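DNA mismatch repair protein PMS1 (Saccharomyces cerevisiae, PDB 3H4L) probably takes part, as a MutL-type ATP-binding subunit, in the repair of mismatched bases in DNA. Local coordinates at residues Q21-L26 with V30-D35; T176-Y181 with F190-I195; I45-K50 with E55-S60. All coordinates share one frame; numbering follows the deposited sequence.

Following the chain from the N terminus, contact 1 comes first: it spans residues 27-29 only, joining the end of helix 11-22 and its connecting loop to helix 26-39. Contact 3 follows, where strands 44-50 and 56-61 close a hairpin across residues 51-54. Contact 2 closes last, bridging the turn between helix 167-184 and strand 189-195. The three lie in series, none nested in or crossing another, yet they meet in space. Helix 26-39 lies over the hairpin through Val30, Leu33 and Val34, and meets helix 167-184 at Tyr181, while strand 189-195 runs parallel beside strand 44-50. Together they tie two helices to one large mixed sheet.

Contact 1. Residues Q21-L26 with V30-D35; sequences QVITDL and VKELVD
Leu26 and Val30 meet in the first turn of helix 26-39, and Ile23, in the loop before it, meets Glu32: a buried, short-range contact partly within the helix and partly between helix and loop. Val30 N donates to Leu26 O at 2.9 Å, nearly straight (161°), an i to i+4 bond of the first turn. Asp25, at the N-cap, caps a backbone N of the same turn, a natural place for a short carboxylate. Because CG1 of Val30 stands opposite its backbone N (chi1 178°), CG2 lies on the N side, 3.1 Å from Leu26 O and 4.4 Å from Leu26 CG. The other meeting is looser: the end methyl CD1 of Ile23 touches CG of Glu32 at 4.2 Å, aliphatic carbon against aliphatic carbon. Glu32 also lines the pocket of the bound ATP analogue, in the ATPase region related to histidine kinases, gyrase B and Hsp90. A water donates to Glu32 OE2 (3.2 Å) and lies beside Val22 O, though that second leg is doubtfully short. Around this, Ile23 packs on Ser104 and Leu105 of helix 101-107, Leu26 on Gln170 and Val30 on Cys174 of helix 167-184, and Val30 also on Ile57 of strand 56-61.

Contact 2. Residues T176-Y181 with F190-I195; sequences TVIQGY and FSVWNI
Ile178 and Val192 reach toward each other tip to tip, their CG2 methyls 3.9 Å apart, and CD1 of Ile178 adds a second touch on the same valine methyl at 4.2 Å. Branched aliphatic residues suit both places, filling the space between a helix and a sheet without bringing in polar atoms. With CG1 of Ile178 beside the backbone N and anti to the carbonyl carbon (chi1 -76°), CG2 is left anti to the N, and both branches meet the valine. The second meeting sets the Phe190 ring against the backbone and CB of Tyr181: CZ rests 3.9 Å from Tyr181 CB and CE1 3.7 Å from Tyr181 O, an oblique approach to the ring. That carbonyl also accepts a hydrogen bond from Asn185 ND2.

Phe190 and Val192 both point toward the helix, as alternate residues of a strand do, while Ser191 between them points away. The ring of Tyr181 leaves this interface and packs on Val34 and Ile38 of helix 26-39, where its hydroxyl probably hydrogen-bonds Asp35 OD1, at a doubtfully short distance. On the sheet, Ser191 bonds through its backbone to Ile45 and Ile47, and Val192 to Ile204 and Leu205, so the strand is held on both edges. Such a helix layer packed on a mixed sheet is consistent with the GHKL (Bergerat) ATPase fold of gyrase B, Hsp90 and MutL.

Contact 3. Residues I45-K50 with E55-S60; sequences IEIIFK and ESIECS
Strands 45-50 and 56-60 form an antiparallel beta hairpin, with Ile47 against Cys59 and Phe49 against Ile57 on its tightly packed face. Glu46-Ser60, Ile48-Glu58 and Lys50-Ser56 are its hydrogen-bonded pairs; Ser60 N reaches Glu46 O at 2.7 Å. Side by side with Phe49, Ile57 lays CG1 4.3 Å above one face of the ring, offset toward the rim, and its CD1 reaches Phe49 CE2 at 4.0 Å. It can do so because CG1 stands opposite its backbone N (chi1 168°) and the chain is extended beyond. Ile47 CG2 meets Ile57 CG1 at 4.2 Å. Apolar residues suit this side, which helices 26-39 and 167-184 cover; Phe171 meets the Phe49 ring edge-to-face.

Glu46, Ile48, Lys50, Ser56, Glu58 and Ser60 take the other, more open face, where the long charged chains can reach solvent and Ser60 OG bonds Thr146. The charged ends of Lys50 and Glu55 stay apart, NZ to OE2 6.1 Å, although their aliphatic parts lie alongside. Glu55 and Ser56 both face Lys50 in a classic beta bulge: Lys50 O accepts from Glu55 N at 3.1 Å and only weakly from Ser56 N. On this face one water joins the strands, donating to Ile48 O at 3.1 Å and hydrogen-bonding Ser56 OG at 2.7 Å.

Contact 1. Residues Q21-L26 with V30-D35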
loop_
_atom_site.group_PDB
_atom_site.type_symbol
_atom_site.label_atom_id
_atom_site.label_comp_id
_atom_site.label_asym_id
_atom_site.label_seq_id
_atom_site.Cartn_x
_atom_site.Cartn_y
_atom_site.Cartn_z
ATOM N N GLN B 21 -8.457 -26.889 6.621
ATOM C CA GLN B 21 -8.212 -27.455 5.301
ATOM C C GLN B 21 -8.955 -26.612 4.264
ATOM O O GLN B 21 -8.630 -26.639 3.065
ATOM C CB GLN B 21 -8.720 -28.895 5.232
ATOM C CG GLN B 21 -7.871 -29.912 5.970
ATOM C CD GLN B 21 -8.568 -31.262 6.071
ATOM O OE1 GLN B 21 -9.394 -31.608 5.216
ATOM N NE2 GLN B 21 -8.233 -32.036 7.107
ATOM N N VAL B 22 -9.967 -25.872 4.716
ATOM C CA VAL B 22 -10.714 -25.030 3.791
ATOM C C VAL B 22 -10.015 -23.689 3.563
ATOM O O VAL B 22 -9.866 -23.251 2.430
ATOM C CB VAL B 22 -12.138 -24.785 4.286
ATOM C CG1 VAL B 22 -12.819 -23.770 3.399
ATOM C CG2 VAL B 22 -12.917 -26.099 4.271
ATOM N N ILE B 23 -9.587 -23.045 4.643
ATOM C CA ILE B 23 -8.892 -21.770 4.527
ATOM C C ILE B 23 -7.403 -22.050 4.719
ATOM O O ILE B 23 -6.879 -21.943 5.827
ATOM C CB ILE B 23 -9.377 -20.764 5.599
ATOM C CG1 ILE B 23 -10.910 -20.691 5.595
ATOM C CG2 ILE B 23 -8.772 -19.392 5.335
ATOM C CD1 ILE B 23 -11.523 -20.423 4.219
ATOM N N THR B 24 -6.736 -22.428 3.628
ATOM C CA THR B 24 -5.317 -22.761 3.661
ATOM C C THR B 24 -4.433 -21.591 4.048
ATOM O O THR B 24 -3.494 -21.758 4.817
ATOM C CB THR B 24 -4.840 -23.335 2.300
ATOM O OG1 THR B 24 -5.382 -22.549 1.230
ATOM C CG2 THR B 24 -5.288 -24.799 2.149
ATOM N N ASP B 25 -4.717 -20.412 3.508
ATOM C CA ASP B 25 -3.940 -19.234 3.865
ATOM C C ASP B 25 -4.704 -17.931 3.686
ATOM O O ASP B 25 -5.884 -17.932 3.340
ATOM C CB ASP B 25 -2.627 -19.177 3.080
ATOM C CG ASP B 25 -2.822 -19.323 1.583
ATOM O OD1 ASP B 25 -3.940 -19.058 1.087
ATOM O OD2 ASP B 25 -1.832 -19.691 0.905
ATOM N N LEU B 26 -4.017 -16.822 3.931
ATOM C CA LEU B 26 -4.613 -15.502 3.819
ATOM C C LEU B 26 -5.221 -15.297 2.442
ATOM O O LEU B 26 -6.322 -14.761 2.313
ATOM C CB LEU B 26 -3.557 -14.430 4.090
ATOM C CG LEU B 26 -4.048 -12.989 3.944
ATOM C CD1 LEU B 26 -5.069 -12.684 5.030
ATOM C CD2 LEU B 26 -2.868 -12.037 4.018
ATOM N N VAL B 30 -9.068 -14.374 1.384
ATOM C CA VAL B 30 -9.413 -13.223 0.552
ATOM C C VAL B 30 -10.263 -13.634 -0.641
ATOM O O VAL B 30 -11.243 -12.961 -0.975
ATOM C CB VAL B 30 -8.154 -12.518 0.021
ATOM C CG1 VAL B 30 -8.549 -11.355 -0.882
ATOM C CG2 VAL B 30 -7.302 -12.032 1.191
ATOM N N LYS B 31 -9.878 -14.727 -1.295
ATOM C CA LYS B 31 -10.642 -15.209 -2.436
ATOM C C LYS B 31 -12.098 -15.364 -2.024
ATOM O O LYS B 31 -12.996 -14.864 -2.704
ATOM C CB LYS B 31 -10.155 -16.574 -2.893
ATOM C CG LYS B 31 -9.053 -16.593 -3.908
ATOM C CD LYS B 31 -8.869 -18.037 -4.366
ATOM C CE LYS B 31 -7.764 -18.191 -5.389
ATOM N NZ LYS B 31 -7.672 -19.611 -5.848
ATOM N N GLU B 32 -12.316 -16.064 -0.911
ATOM C CA GLU B 32 -13.656 -16.335 -0.390
ATOM C C GLU B 32 -14.475 -15.076 -0.143
ATOM O O GLU B 32 -15.681 -15.036 -0.436
ATOM C CB GLU B 32 -13.566 -17.159 0.896
ATOM C CG GLU B 32 -12.880 -18.524 0.715
ATOM C CD GLU B 32 -13.668 -19.477 -0.173
ATOM O OE1 GLU B 32 -14.649 -19.046 -0.820
ATOM O OE2 GLU B 32 -13.298 -20.670 -0.231
ATOM N N LEU B 33 -13.821 -14.047 0.386
ATOM C CA LEU B 33 -14.497 -12.787 0.655
ATOM C C LEU B 33 -14.849 -12.009 -0.626
ATOM O O LEU B 33 -15.976 -11.518 -0.773
ATOM C CB LEU B 33 -13.637 -11.934 1.585
ATOM C CG LEU B 33 -13.424 -12.622 2.934
ATOM C CD1 LEU B 33 -12.470 -11.797 3.781
ATOM C CD2 LEU B 33 -14.775 -12.822 3.635
ATOM N N VAL B 34 -13.891 -11.887 -1.540
ATOM C CA VAL B 34 -14.144 -11.187 -2.793
ATOM C C VAL B 34 -15.298 -11.887 -3.532
ATOM O O VAL B 34 -16.284 -11.239 -3.916
ATOM C CB VAL B 34 -12.857 -11.159 -3.682
ATOM C CG1 VAL B 34 -13.172 -10.605 -5.072
ATOM C CG2 VAL B 34 -11.774 -10.310 -3.000
ATOM N N ASP B 35 -15.180 -13.208 -3.706
ATOM C CA ASP B 35 -16.204 -14.009 -4.376
ATOM C C ASP B 35 -17.583 -13.739 -3.794
ATOM O O ASP B 35 -18.555 -13.551 -4.532
ATOM C CB ASP B 35 -15.904 -15.505 -4.246
ATOM C CG ASP B 35 -14.926 -15.995 -5.286
ATOM O OD1 ASP B 35 -14.455 -15.168 -6.085
ATOM O OD2 ASP B 35 -14.627 -17.211 -5.311
HETATM O O HOH W 1 -11.046 -22.922 0.270
#

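Contact 2. Residues T176-Y181 with F190-I195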
loop_
_atom_site.group_PDB
_atom_site.type_symbol
_atom_site.label_atom_id
_atom_site.label_comp_id
_atom_site.label_asym_id
_atom_site.label_seq_id
_atom_site.Cartn_x
_atom_site.Cartn_y
_atom_site.Cartn_z
ATOM N N THR B 176 -1.523 -10.716 -6.078
ATOM C CA THR B 176 -1.639 -11.238 -7.432
ATOM C C THR B 176 -3.087 -11.624 -7.698
ATOM O O THR B 176 -3.650 -11.286 -8.734
ATOM C CB THR B 176 -0.771 -12.467 -7.605
ATOM O OG1 THR B 176 0.587 -12.119 -7.334
ATOM C CG2 THR B 176 -0.881 -12.995 -9.018
ATOM N N VAL B 177 -3.680 -12.331 -6.747
ATOM C CA VAL B 177 -5.057 -12.761 -6.864
ATOM C C VAL B 177 -6.013 -11.576 -6.867
ATOM O O VAL B 177 -7.047 -11.612 -7.534
ATOM C CB VAL B 177 -5.426 -13.699 -5.713
ATOM C CG1 VAL B 177 -6.943 -13.804 -5.575
ATOM C CG2 VAL B 177 -4.813 -15.054 -5.961
ATOM N N ILE B 178 -5.692 -10.529 -6.117
ATOM C CA ILE B 178 -6.582 -9.381 -6.106
ATOM C C ILE B 178 -6.480 -8.686 -7.468
ATOM O O ILE B 178 -7.485 -8.198 -8.005
ATOM C CB ILE B 178 -6.247 -8.402 -4.941
ATOM C CG1 ILE B 178 -6.751 -8.983 -3.617
ATOM C CG2 ILE B 178 -6.911 -7.057 -5.173
ATOM C CD1 ILE B 178 -6.368 -8.170 -2.386
ATOM N N GLN B 179 -5.278 -8.668 -8.043
ATOM C CA GLN B 179 -5.087 -8.054 -9.356
ATOM C C GLN B 179 -5.938 -8.797 -10.387
ATOM O O GLN B 179 -6.547 -8.171 -11.270
ATOM C CB GLN B 179 -3.608 -8.089 -9.756
ATOM C CG GLN B 179 -2.710 -7.271 -8.827
ATOM C CD GLN B 179 -1.233 -7.495 -9.078
ATOM O OE1 GLN B 179 -0.776 -8.630 -9.171
ATOM N NE2 GLN B 179 -0.475 -6.411 -9.176
ATOM N N GLY B 180 -6.006 -10.124 -10.257
ATOM C CA GLY B 180 -6.806 -10.914 -11.179
ATOM C C GLY B 180 -8.281 -10.516 -11.178
ATOM O O GLY B 180 -8.899 -10.330 -12.226
ATOM N N TYR B 181 -8.856 -10.371 -9.993
ATOM C CA TYR B 181 -10.255 -10.000 -9.893
ATOM C C TYR B 181 -10.496 -8.591 -10.435
ATOM O O TYR B 181 -11.516 -8.317 -11.069
ATOM C CB TYR B 181 -10.702 -10.053 -8.433
ATOM C CG TYR B 181 -11.028 -11.431 -7.886
ATOM C CD1 TYR B 181 -12.225 -12.064 -8.216
ATOM C CD2 TYR B 181 -10.168 -12.067 -6.979
ATOM C CE1 TYR B 181 -12.566 -13.283 -7.656
ATOM C CE2 TYR B 181 -10.497 -13.283 -6.415
ATOM C CZ TYR B 181 -11.701 -13.890 -6.754
ATOM O OH TYR B 181 -12.049 -15.100 -6.178
ATOM N N PHE B 190 -12.342 -1.622 -7.242
ATOM C CA PHE B 190 -11.582 -2.232 -6.161
ATOM C C PHE B 190 -10.640 -1.215 -5.532
ATOM O O PHE B 190 -10.094 -0.346 -6.222
ATOM C CB PHE B 190 -10.749 -3.410 -6.674
ATOM C CG PHE B 190 -11.530 -4.663 -6.888
ATOM C CD1 PHE B 190 -12.074 -4.955 -8.134
ATOM C CD2 PHE B 190 -11.710 -5.568 -5.847
ATOM C CE1 PHE B 190 -12.787 -6.141 -8.340
ATOM C CE2 PHE B 190 -12.420 -6.752 -6.041
ATOM C CZ PHE B 190 -12.956 -7.038 -7.289
ATOM N N SER B 191 -10.454 -1.336 -4.220
ATOM C CA SER B 191 -9.559 -0.472 -3.463
ATOM C C SER B 191 -8.894 -1.348 -2.416
ATOM O O SER B 191 -9.552 -2.134 -1.743
ATOM C CB SER B 191 -10.336 0.634 -2.765
ATOM O OG SER B 191 -10.996 1.443 -3.708
ATOM N N VAL B 192 -7.589 -1.223 -2.274
ATOM C CA VAL B 192 -6.893 -2.030 -1.296
ATOM C C VAL B 192 -5.873 -1.204 -0.549
ATOM O O VAL B 192 -4.987 -0.580 -1.146
ATOM C CB VAL B 192 -6.168 -3.211 -1.960
ATOM C CG1 VAL B 192 -5.461 -4.045 -0.900
ATOM C CG2 VAL B 192 -7.178 -4.068 -2.747
ATOM N N TRP B 193 -6.004 -1.198 0.768
ATOM C CA TRP B 193 -5.078 -0.460 1.608
ATOM C C TRP B 193 -4.471 -1.409 2.631
ATOM O O TRP B 193 -5.007 -2.489 2.902
ATOM C CB TRP B 193 -5.791 0.643 2.394
ATOM C CG TRP B 193 -6.695 1.542 1.638
ATOM C CD1 TRP B 193 -7.976 1.283 1.233
ATOM C CD2 TRP B 193 -6.440 2.905 1.314
ATOM N NE1 TRP B 193 -8.536 2.411 0.685
ATOM C CE2 TRP B 193 -7.611 3.420 0.719
ATOM C CE3 TRP B 193 -5.329 3.745 1.465
ATOM C CZ2 TRP B 193 -7.708 4.747 0.287
ATOM C CZ3 TRP B 193 -5.423 5.065 1.037
ATOM C CH2 TRP B 193 -6.604 5.553 0.451
ATOM N N ASN B 194 -3.348 -0.989 3.198
ATOM C CA ASN B 194 -2.703 -1.746 4.246
ATOM C C ASN B 194 -2.393 -0.752 5.335
ATOM O O ASN B 194 -1.691 0.236 5.099
ATOM C CB ASN B 194 -1.400 -2.388 3.797
ATOM C CG ASN B 194 -0.692 -3.079 4.946
ATOM O OD1 ASN B 194 -1.307 -3.875 5.670
ATOM N ND2 ASN B 194 0.591 -2.778 5.135
ATOM N N ILE B 195 -2.927 -1.000 6.523
ATOM C CA ILE B 195 -2.682 -0.121 7.649
ATOM C C ILE B 195 -1.510 -0.694 8.428
ATOM O O ILE B 195 -1.598 -1.803 8.955
ATOM C CB ILE B 195 -3.922 -0.027 8.532
ATOM C CG1 ILE B 195 -5.018 0.728 7.770
ATOM C CG2 ILE B 195 -3.584 0.664 9.839
ATOM C CD1 ILE B 195 -6.373 0.641 8.413
#

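Contact 3. Residues I45-K50 with E55-S60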
loop_
_atom_site.group_PDB
_atom_site.type_symbol
_atom_site.label_atom_id
_atom_site.label_comp_id
_atom_site.label_asym_id
_atom_site.label_seq_id
_atom_site.Cartn_x
_atom_site.Cartn_y
_atom_site.Cartn_z
ATOM N N ILE B 45 -15.814 -2.652 -4.151
ATOM C CA ILE B 45 -15.196 -3.536 -3.178
ATOM C C ILE B 45 -13.934 -2.950 -2.588
ATOM O O ILE B 45 -12.986 -2.620 -3.295
ATOM C CB ILE B 45 -14.888 -4.898 -3.791
ATOM C CG1 ILE B 45 -16.200 -5.558 -4.224
ATOM C CG2 ILE B 45 -14.166 -5.769 -2.774
ATOM C CD1 ILE B 45 -16.030 -6.849 -4.963
ATOM N N GLU B 46 -13.933 -2.835 -1.272
ATOM C CA GLU B 46 -12.818 -2.263 -0.557
ATOM C C GLU B 46 -12.266 -3.307 0.392
ATOM O O GLU B 46 -13.022 -3.964 1.108
ATOM C CB GLU B 46 -13.295 -1.037 0.219
ATOM C CG GLU B 46 -12.206 -0.254 0.909
ATOM C CD GLU B 46 -12.781 0.858 1.751
ATOM O OE1 GLU B 46 -13.627 1.616 1.214
ATOM O OE2 GLU B 46 -12.398 0.967 2.937
ATOM N N ILE B 47 -10.942 -3.442 0.387
ATOM C CA ILE B 47 -10.240 -4.414 1.206
ATOM C C ILE B 47 -9.189 -3.698 2.032
ATOM O O ILE B 47 -8.320 -3.010 1.496
ATOM C CB ILE B 47 -9.563 -5.456 0.307
ATOM C CG1 ILE B 47 -10.607 -6.104 -0.604
ATOM C CG2 ILE B 47 -8.866 -6.502 1.138
ATOM C CD1 ILE B 47 -10.021 -7.060 -1.598
ATOM N N ILE B 48 -9.276 -3.859 3.345
ATOM C CA ILE B 48 -8.339 -3.221 4.242
ATOM C C ILE B 48 -7.558 -4.259 5.046
ATOM O O ILE B 48 -8.135 -5.047 5.787
ATOM C CB ILE B 48 -9.093 -2.261 5.182
ATOM C CG1 ILE B 48 -9.711 -1.133 4.354
ATOM C CG2 ILE B 48 -8.164 -1.677 6.211
ATOM C CD1 ILE B 48 -10.492 -0.119 5.174
ATOM N N PHE B 49 -6.239 -4.263 4.872
ATOM C CA PHE B 49 -5.358 -5.189 5.588
ATOM C C PHE B 49 -4.707 -4.498 6.771
ATOM O O PHE B 49 -4.290 -3.342 6.655
ATOM C CB PHE B 49 -4.206 -5.676 4.691
ATOM C CG PHE B 49 -4.626 -6.602 3.585
ATOM C CD1 PHE B 49 -5.055 -6.104 2.370
ATOM C CD2 PHE B 49 -4.578 -7.968 3.761
ATOM C CE1 PHE B 49 -5.425 -6.954 1.352
ATOM C CE2 PHE B 49 -4.947 -8.819 2.747
ATOM C CZ PHE B 49 -5.370 -8.314 1.541
ATOM N N LYS B 50 -4.614 -5.187 7.904
ATOM C CA LYS B 50 -3.913 -4.613 9.046
ATOM C C LYS B 50 -2.657 -5.454 9.214
ATOM O O LYS B 50 -2.712 -6.677 9.347
ATOM C CB LYS B 50 -4.773 -4.613 10.300
ATOM C CG LYS B 50 -5.832 -3.517 10.266
ATOM C CD LYS B 50 -6.330 -3.139 11.663
ATOM C CE LYS B 50 -7.427 -2.074 11.579
ATOM N NZ LYS B 50 -7.931 -1.661 12.924
ATOM N N GLU B 55 -2.719 -9.104 11.311
ATOM C CA GLU B 55 -3.696 -8.609 12.272
ATOM C C GLU B 55 -5.118 -8.878 11.792
ATOM O O GLU B 55 -5.946 -9.412 12.529
ATOM C CB GLU B 55 -3.489 -7.103 12.483
ATOM C CG GLU B 55 -4.491 -6.421 13.399
ATOM C CD GLU B 55 -4.414 -6.899 14.838
ATOM O OE1 GLU B 55 -3.479 -7.667 15.176
ATOM O OE2 GLU B 55 -5.290 -6.496 15.640
ATOM N N SER B 56 -5.408 -8.521 10.547
ATOM C CA SER B 56 -6.755 -8.738 10.036
ATOM C C SER B 56 -6.955 -8.343 8.581
ATOM O O SER B 56 -6.113 -7.679 7.968
ATOM C CB SER B 56 -7.749 -7.950 10.882
ATOM O OG SER B 56 -7.403 -6.572 10.886
ATOM N N ILE B 57 -8.089 -8.764 8.038
ATOM C CA ILE B 57 -8.441 -8.419 6.681
ATOM C C ILE B 57 -9.897 -8.072 6.700
ATOM O O ILE B 57 -10.696 -8.792 7.283
ATOM C CB ILE B 57 -8.210 -9.555 5.679
ATOM C CG1 ILE B 57 -8.888 -9.161 4.366
ATOM C CG2 ILE B 57 -8.694 -10.863 6.222
ATOM C CD1 ILE B 57 -8.693 -10.130 3.252
ATOM N N GLU B 58 -10.248 -6.977 6.042
ATOM C CA GLU B 58 -11.629 -6.546 5.999
ATOM C C GLU B 58 -12.118 -6.379 4.564
ATOM O O GLU B 58 -11.459 -5.768 3.728
ATOM C CB GLU B 58 -11.784 -5.238 6.788
ATOM C CG GLU B 58 -13.149 -4.561 6.618
ATOM C CD GLU B 58 -13.301 -3.271 7.423
ATOM O OE1 GLU B 58 -14.158 -2.441 7.048
ATOM O OE2 GLU B 58 -12.582 -3.085 8.429
ATOM N N CYS B 59 -13.286 -6.929 4.277
ATOM C CA CYS B 59 -13.827 -6.801 2.937
ATOM C C CYS B 59 -15.168 -6.075 2.992
ATOM O O CYS B 59 -16.112 -6.546 3.643
ATOM C CB CYS B 59 -13.989 -8.178 2.294
ATOM S SG CYS B 59 -14.443 -8.094 0.569
ATOM N N SER B 60 -15.231 -4.922 2.321
ATOM C CA SER B 60 -16.438 -4.099 2.289
ATOM C C SER B 60 -17.006 -3.936 0.897
ATOM O O SER B 60 -16.286 -3.584 -0.041
ATOM C CB SER B 60 -16.169 -2.701 2.857
ATOM O OG SER B 60 -16.322 -2.677 4.259
HETATM O O HOH W 2 -8.600 -5.285 8.877
#